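Local atomic coordinates of DUF1214 domain-containing protein (Burkholderia cenocepacia, PDB entry 6ANS), a protein that is of unknown function, carries the DUF1214 sequence family twice, and holds a sodium ion in the crystal. Residues 47-52 and 66-70; 130-134 and 194-198. All coordinates share one frame; numbering follows the deposited sequence.

Contact 1 of 2, residues 47-52 and 66-70; sequences SGEQIL and GFRYL
Ser47 packs against Leu70. The Leu70 methyl CD1 lies 4.0 Å from Ser47 CB and also rests against the Ser47 carbonyl. The hydroxyl of Ser47 points elsewhere, to the backbone oxygen of Thr43. Gly48 comes next. It has no side chain, which lets the edge of the Phe67 ring come close, with Phe67 CE1 4.0 Å from Gly48 CA. Leu70 CD1 sits 3.6 Å from Gly48 N. Ile51 is the centre of the contact. It is a knob in a hole formed by Gly66, Phe67, Tyr69 and Leu70. The bare CA of Gly66 makes room for Ile51 CG2. The two branches of Ile51 part. CG2, anti to the backbone N, lies over the centre of one Phe67 face in a CH-pi contact, 3.9 Å from the ring centroid. On the other branch, chi1 and chi2, both -52°, bring Ile51 CD1 to 3.4 Å from Gly66 O. The same CD1 meets the edge of the Tyr69 ring. Ile51 CG1 itself packs on Leu70 CD1 at 3.8 Å, the two side chains running past each other in opposite directions. Leu52 closes the row. Its CD2 touches Phe67 CZ at 3.9 Å near the ring plane, so Gly48 and Leu52 line the ring edge while Ile51 covers a face. The short helix 48-52 runs nearly antiparallel to the 66-70 part of helix 60-83, at 155° with axes 9.4 Å apart. Helix 224-251 packs on Ser47 and Gln50, and Trp312 touches Ile51 and Tyr69. Trp37 of the second subunit meets the Phe67 ring and Leu70, which places this helix pair at the dimer interface.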
loop_
_atom_site.group_PDB
_atom_site.type_symbol
_atom_site.label_atom_id
_atom_site.label_comp_id
_atom_site.label_asym_id
_atom_site.label_seq_id
_atom_site.Cartn_x
_atom_site.Cartn_y
_atom_site.Cartn_z
ATOM N N SER A 47 1.285 -11.383 18.553
ATOM C CA SER A 47 2.311 -10.366 18.324
ATOM C C SER A 47 2.162 -9.163 19.246
ATOM O O SER A 47 3.147 -8.460 19.479
ATOM C CB SER A 47 2.260 -9.874 16.885
ATOM O OG SER A 47 2.651 -10.886 15.992
ATOM N N GLY A 48 0.958 -8.902 19.764
ATOM C CA GLY A 48 0.778 -7.824 20.729
ATOM C C GLY A 48 1.669 -7.946 21.949
ATOM O O GLY A 48 1.988 -6.933 22.579
ATOM N N GLU A 49 2.096 -9.166 22.288
ATOM C CA GLU A 49 2.996 -9.351 23.426
ATOM C C GLU A 49 4.340 -8.671 23.203
ATOM O O GLU A 49 5.002 -8.278 24.171
ATOM C CB GLU A 49 3.189 -10.838 23.705
ATOM C CG GLU A 49 1.881 -11.552 24.070
ATOM C CD GLU A 49 1.994 -13.075 24.059
ATOM O OE1 GLU A 49 3.074 -13.602 23.719
ATOM O OE2 GLU A 49 0.991 -13.748 24.385
ATOM N N GLN A 50 4.774 -8.528 21.947
ATOM C CA GLN A 50 6.018 -7.800 21.701
ATOM C C GLN A 50 5.899 -6.321 22.071
ATOM O O GLN A 50 6.903 -5.685 22.408
ATOM C CB GLN A 50 6.428 -7.930 20.234
ATOM C CG GLN A 50 6.647 -9.349 19.784
ATOM C CD GLN A 50 7.664 -10.062 20.644
ATOM O OE1 GLN A 50 8.620 -9.460 21.118
ATOM N NE2 GLN A 50 7.462 -11.356 20.845
ATOM N N ILE A 51 4.691 -5.762 22.019
ATOM C CA ILE A 51 4.482 -4.369 22.403
ATOM C C ILE A 51 4.407 -4.251 23.917
ATOM O O ILE A 51 4.884 -3.275 24.505
ATOM C CB ILE A 51 3.201 -3.844 21.732
ATOM C CG1 ILE A 51 3.261 -4.120 20.235
ATOM C CG2 ILE A 51 2.988 -2.348 22.012
ATOM C CD1 ILE A 51 4.535 -3.624 19.586
ATOM N N LEU A 52 3.823 -5.258 24.566
ATOM C CA LEU A 52 3.590 -5.255 26.001
ATOM C C LEU A 52 4.796 -5.711 26.812
ATOM O O LEU A 52 4.755 -5.595 28.041
ATOM C CB LEU A 52 2.382 -6.133 26.321
ATOM C CG LEU A 52 1.092 -5.646 25.643
ATOM C CD1 LEU A 52 -0.044 -6.649 25.839
ATOM C CD2 LEU A 52 0.699 -4.275 26.196
ATOM N N GLY A 66 3.240 1.436 19.104
ATOM C CA GLY A 66 3.601 0.041 18.932
ATOM C C GLY A 66 2.509 -0.786 18.284
ATOM O O GLY A 66 2.781 -1.614 17.413
ATOM N N PHE A 67 1.254 -0.585 18.702
ATOM C CA PHE A 67 0.181 -1.342 18.069
ATOM C C PHE A 67 -0.084 -0.863 16.642
ATOM O O PHE A 67 -0.464 -1.666 15.780
ATOM C CB PHE A 67 -1.082 -1.290 18.933
ATOM C CG PHE A 67 -0.958 -2.070 20.220
ATOM C CD1 PHE A 67 -0.846 -3.456 20.202
ATOM C CD2 PHE A 67 -0.923 -1.415 21.440
ATOM C CE1 PHE A 67 -0.712 -4.184 21.394
ATOM C CE2 PHE A 67 -0.787 -2.127 22.629
ATOM C CZ PHE A 67 -0.691 -3.514 22.610
ATOM N N ARG A 68 0.075 0.431 16.363
ATOM C CA ARG A 68 -0.002 0.847 14.967
ATOM C C ARG A 68 1.109 0.199 14.159
ATOM O O ARG A 68 0.893 -0.257 13.027
ATOM C CB ARG A 68 0.086 2.358 14.833
ATOM C CG ARG A 68 0.043 2.811 13.331
ATOM C CD ARG A 68 0.075 4.314 13.207
ATOM N NE ARG A 68 1.331 4.841 13.716
ATOM C CZ ARG A 68 1.648 6.131 13.747
ATOM N NH1 ARG A 68 0.799 7.048 13.297
ATOM N NH2 ARG A 68 2.826 6.503 14.220
ATOM N N TYR A 69 2.300 0.137 14.748
ATOM C CA TYR A 69 3.442 -0.523 14.128
ATOM C C TYR A 69 3.105 -1.948 13.712
ATOM O O TYR A 69 3.408 -2.359 12.589
ATOM C CB TYR A 69 4.601 -0.474 15.119
ATOM C CG TYR A 69 5.805 -1.337 14.865
ATOM C CD1 TYR A 69 6.625 -1.150 13.730
ATOM C CD2 TYR A 69 6.197 -2.263 15.820
ATOM C CE1 TYR A 69 7.782 -1.918 13.545
ATOM C CE2 TYR A 69 7.356 -3.035 15.660
ATOM C CZ TYR A 69 8.138 -2.865 14.535
ATOM O OH TYR A 69 9.264 -3.646 14.417
ATOM N N LEU A 70 2.440 -2.707 14.597
ATOM C CA LEU A 70 2.050 -4.071 14.247
ATOM C C LEU A 70 1.150 -4.087 13.020
ATOM O O LEU A 70 1.354 -4.890 12.099
ATOM C CB LEU A 70 1.353 -4.773 15.424
ATOM C CG LEU A 70 2.122 -5.114 16.699
ATOM C CD1 LEU A 70 1.310 -6.066 17.570
ATOM C CD2 LEU A 70 3.491 -5.719 16.378
#

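Contact 2 of 2, residues 130-134 and 194-198; sequences TVAYL and RQTFL. With PO4 (phosphate ion), chain E.
Tyr133 and Thr196 form an antiparallel hydrogen-bonded pair. Thr196 N donates to Tyr133 O at 3.0 Å in a nearly straight bond (170°), with the donor tilted from the carbonyl plane. Leu134 and Gln195 are the adjacent non-hydrogen-bonded pair. CA-H...O contacts support the pairing: Leu134 CA lies 3.3 Å from Arg194 O, and Gln195 CA also approaches Tyr133 O. In the loop before strand 133-140, Val131 packs on Phe197. Its CG2, anti to its own backbone N, sits over one face of the Phe197 ring, 3.8 Å from the centroid and displaced toward the rim. The other methyl, CG1, makes a van der Waals contact with Gln195 OE1. OE1 accepts a hydrogen bond from Ala206 N, while NE2 bonds to Gln112. On the Gln195 side of the sheet, Leu134 CD1 packs alongside Gln195 CG at 3.8 Å. On the other side, Tyr133 and Thr196 lie next to each other and point the same way, with Tyr133 CD1 3.4 Å from Thr196 OG1. Both polar ends have partners beyond this pair: Thr196 OG1 bonds to Asn109, and Tyr133 OH to Asp273 and Asn275. Arg194 hydrogen-bonds the phosphate: its chain, extended from CG to NE, presents the guanidinium edge. Arg194 NE bonds to phosphate O3 at 2.7 Å (163°). Arg194 NH2 bonds to phosphate O4 at 3.0 Å and more weakly to O3. Two nitrogens of one arginine edge therefore grip the anion, and NH2 also bonds to Gly271 O. Tyr111, Tyr278 and Arg366 complete the anion site. The phosphate probably comes from the crystallisation liquor. The arrangement is an antiparallel strand pair inside a four-stranded sheet, with Arg194 reaching a site that holds phosphate in this crystal; whether it has a natural anionic ligand is not known.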
loop_
_atom_site.group_PDB
_atom_site.type_symbol
_atom_site.label_atom_id
_atom_site.label_comp_id
_atom_site.label_asym_id
_atom_site.label_seq_id
_atom_site.Cartn_x
_atom_site.Cartn_y
_atom_site.Cartn_z
ATOM N N THR A 130 18.379 10.062 -12.064
ATOM C CA THR A 130 19.462 10.899 -11.551
ATOM C C THR A 130 19.744 10.711 -10.068
ATOM O O THR A 130 20.592 11.428 -9.523
ATOM C CB THR A 130 19.171 12.389 -11.798
ATOM O OG1 THR A 130 18.010 12.768 -11.047
ATOM C CG2 THR A 130 18.937 12.658 -13.279
ATOM N N VAL A 131 19.030 9.822 -9.378
ATOM C CA VAL A 131 19.381 9.549 -7.991
ATOM C C VAL A 131 20.819 9.041 -7.970
ATOM O O VAL A 131 21.198 8.174 -8.769
ATOM C CB VAL A 131 18.371 8.570 -7.362
ATOM C CG1 VAL A 131 18.363 7.227 -8.088
ATOM C CG2 VAL A 131 18.611 8.415 -5.855
ATOM N N ALA A 132 21.662 9.656 -7.133
ATOM C CA ALA A 132 23.091 9.354 -7.241
ATOM C C ALA A 132 23.445 7.995 -6.646
ATOM O O ALA A 132 24.288 7.280 -7.201
ATOM C CB ALA A 132 23.936 10.460 -6.606
ATOM N N TYR A 133 22.842 7.620 -5.518
ATOM C CA TYR A 133 23.119 6.329 -4.898
ATOM C C TYR A 133 22.011 5.325 -5.208
ATOM O O TYR A 133 20.833 5.579 -4.936
ATOM C CB TYR A 133 23.328 6.447 -3.390
ATOM C CG TYR A 133 23.796 5.131 -2.779
ATOM C CD1 TYR A 133 22.870 4.162 -2.367
ATOM C CD2 TYR A 133 25.150 4.845 -2.639
ATOM C CE1 TYR A 133 23.285 2.947 -1.824
ATOM C CE2 TYR A 133 25.581 3.630 -2.096
ATOM C CZ TYR A 133 24.640 2.685 -1.694
ATOM O OH TYR A 133 25.056 1.487 -1.169
ATOM N N LEU A 134 22.410 4.171 -5.745
ATOM C CA LEU A 134 21.508 3.108 -6.173
ATOM C C LEU A 134 22.191 1.773 -5.911
ATOM O O LEU A 134 23.287 1.541 -6.430
ATOM C CB LEU A 134 21.189 3.267 -7.661
ATOM C CG LEU A 134 20.403 2.135 -8.305
ATOM C CD1 LEU A 134 19.010 2.116 -7.705
ATOM C CD2 LEU A 134 20.350 2.347 -9.816
ATOM N N ARG A 194 17.879 -0.149 -3.031
ATOM C CA ARG A 194 17.930 1.126 -2.324
ATOM C C ARG A 194 18.206 2.249 -3.313
ATOM O O ARG A 194 19.206 2.219 -4.041
ATOM C CB ARG A 194 18.993 1.126 -1.231
ATOM C CG ARG A 194 18.639 0.250 -0.042
ATOM C CD ARG A 194 19.800 0.183 0.903
ATOM N NE ARG A 194 19.484 -0.468 2.164
ATOM C CZ ARG A 194 19.469 -1.790 2.338
ATOM N NH1 ARG A 194 19.715 -2.612 1.313
ATOM N NH2 ARG A 194 19.206 -2.289 3.542
ATOM N N GLN A 195 17.322 3.235 -3.341
ATOM C CA GLN A 195 17.605 4.510 -3.986
ATOM C C GLN A 195 17.731 5.554 -2.884
ATOM O O GLN A 195 16.752 5.848 -2.186
ATOM C CB GLN A 195 16.520 4.881 -4.992
ATOM C CG GLN A 195 16.082 3.723 -5.895
ATOM C CD GLN A 195 15.406 4.244 -7.156
ATOM O OE1 GLN A 195 15.666 5.375 -7.563
ATOM N NE2 GLN A 195 14.568 3.419 -7.795
ATOM N N THR A 196 18.921 6.121 -2.730
ATOM C CA THR A 196 19.196 7.030 -1.627
ATOM C C THR A 196 19.310 8.446 -2.171
ATOM O O THR A 196 20.192 8.735 -2.990
ATOM C CB THR A 196 20.476 6.633 -0.894
ATOM O OG1 THR A 196 20.359 5.286 -0.435
ATOM C CG2 THR A 196 20.700 7.556 0.305
ATOM N N PHE A 197 18.442 9.331 -1.697
ATOM C CA PHE A 197 18.339 10.680 -2.240
ATOM C C PHE A 197 19.128 11.662 -1.385
ATOM O O PHE A 197 18.949 11.713 -0.161
ATOM C CB PHE A 197 16.876 11.124 -2.325
ATOM C CG PHE A 197 16.087 10.337 -3.315
ATOM C CD1 PHE A 197 16.079 10.697 -4.651
ATOM C CD2 PHE A 197 15.397 9.195 -2.916
ATOM C CE1 PHE A 197 15.377 9.953 -5.574
ATOM C CE2 PHE A 197 14.689 8.440 -3.830
ATOM C CZ PHE A 197 14.682 8.821 -5.169
ATOM N N LEU A 198 20.005 12.433 -2.026
ATOM C CA LEU A 198 20.488 13.624 -1.346
ATOM C C LEU A 198 19.332 14.596 -1.134
ATOM O O LEU A 198 19.211 15.203 -0.065
ATOM C CB LEU A 198 21.611 14.297 -2.155
ATOM C CG LEU A 198 22.991 13.642 -2.258
ATOM C CD1 LEU A 198 23.873 14.411 -3.241
ATOM C CD2 LEU A 198 23.661 13.518 -0.896
HETATM P P PO4 E . 19.333 0.877 5.549
HETATM O O1 PO4 E . 20.466 1.864 5.406
HETATM O O2 PO4 E . 18.524 1.304 6.732
HETATM O O3 PO4 E . 18.480 0.830 4.307
HETATM O O4 PO4 E . 19.957 -0.478 5.769
#

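In the fold
Contact 1 (47-52 with 66-70) and contact 2 (130-134 with 194-198) lie on opposite sides of the chain's centre. Their centres are about 32 Å apart and their nearest atoms about 15 Å, so they do not touch. They follow one another along the chain: the helical contact closes before the strand contact opens. Contact 1 belongs to the helical layer and faces the second subunit. Contact 2 joins two neighbouring strands of a beta sheet and the loops at their ends, and touches no other protein chain of the assembly. The sodium ion, at Gly103 and Ala104, is about 11 Å from the Tyr69 side chain and not part of contact 1; Arg194 of contact 2 bonds the phosphate directly.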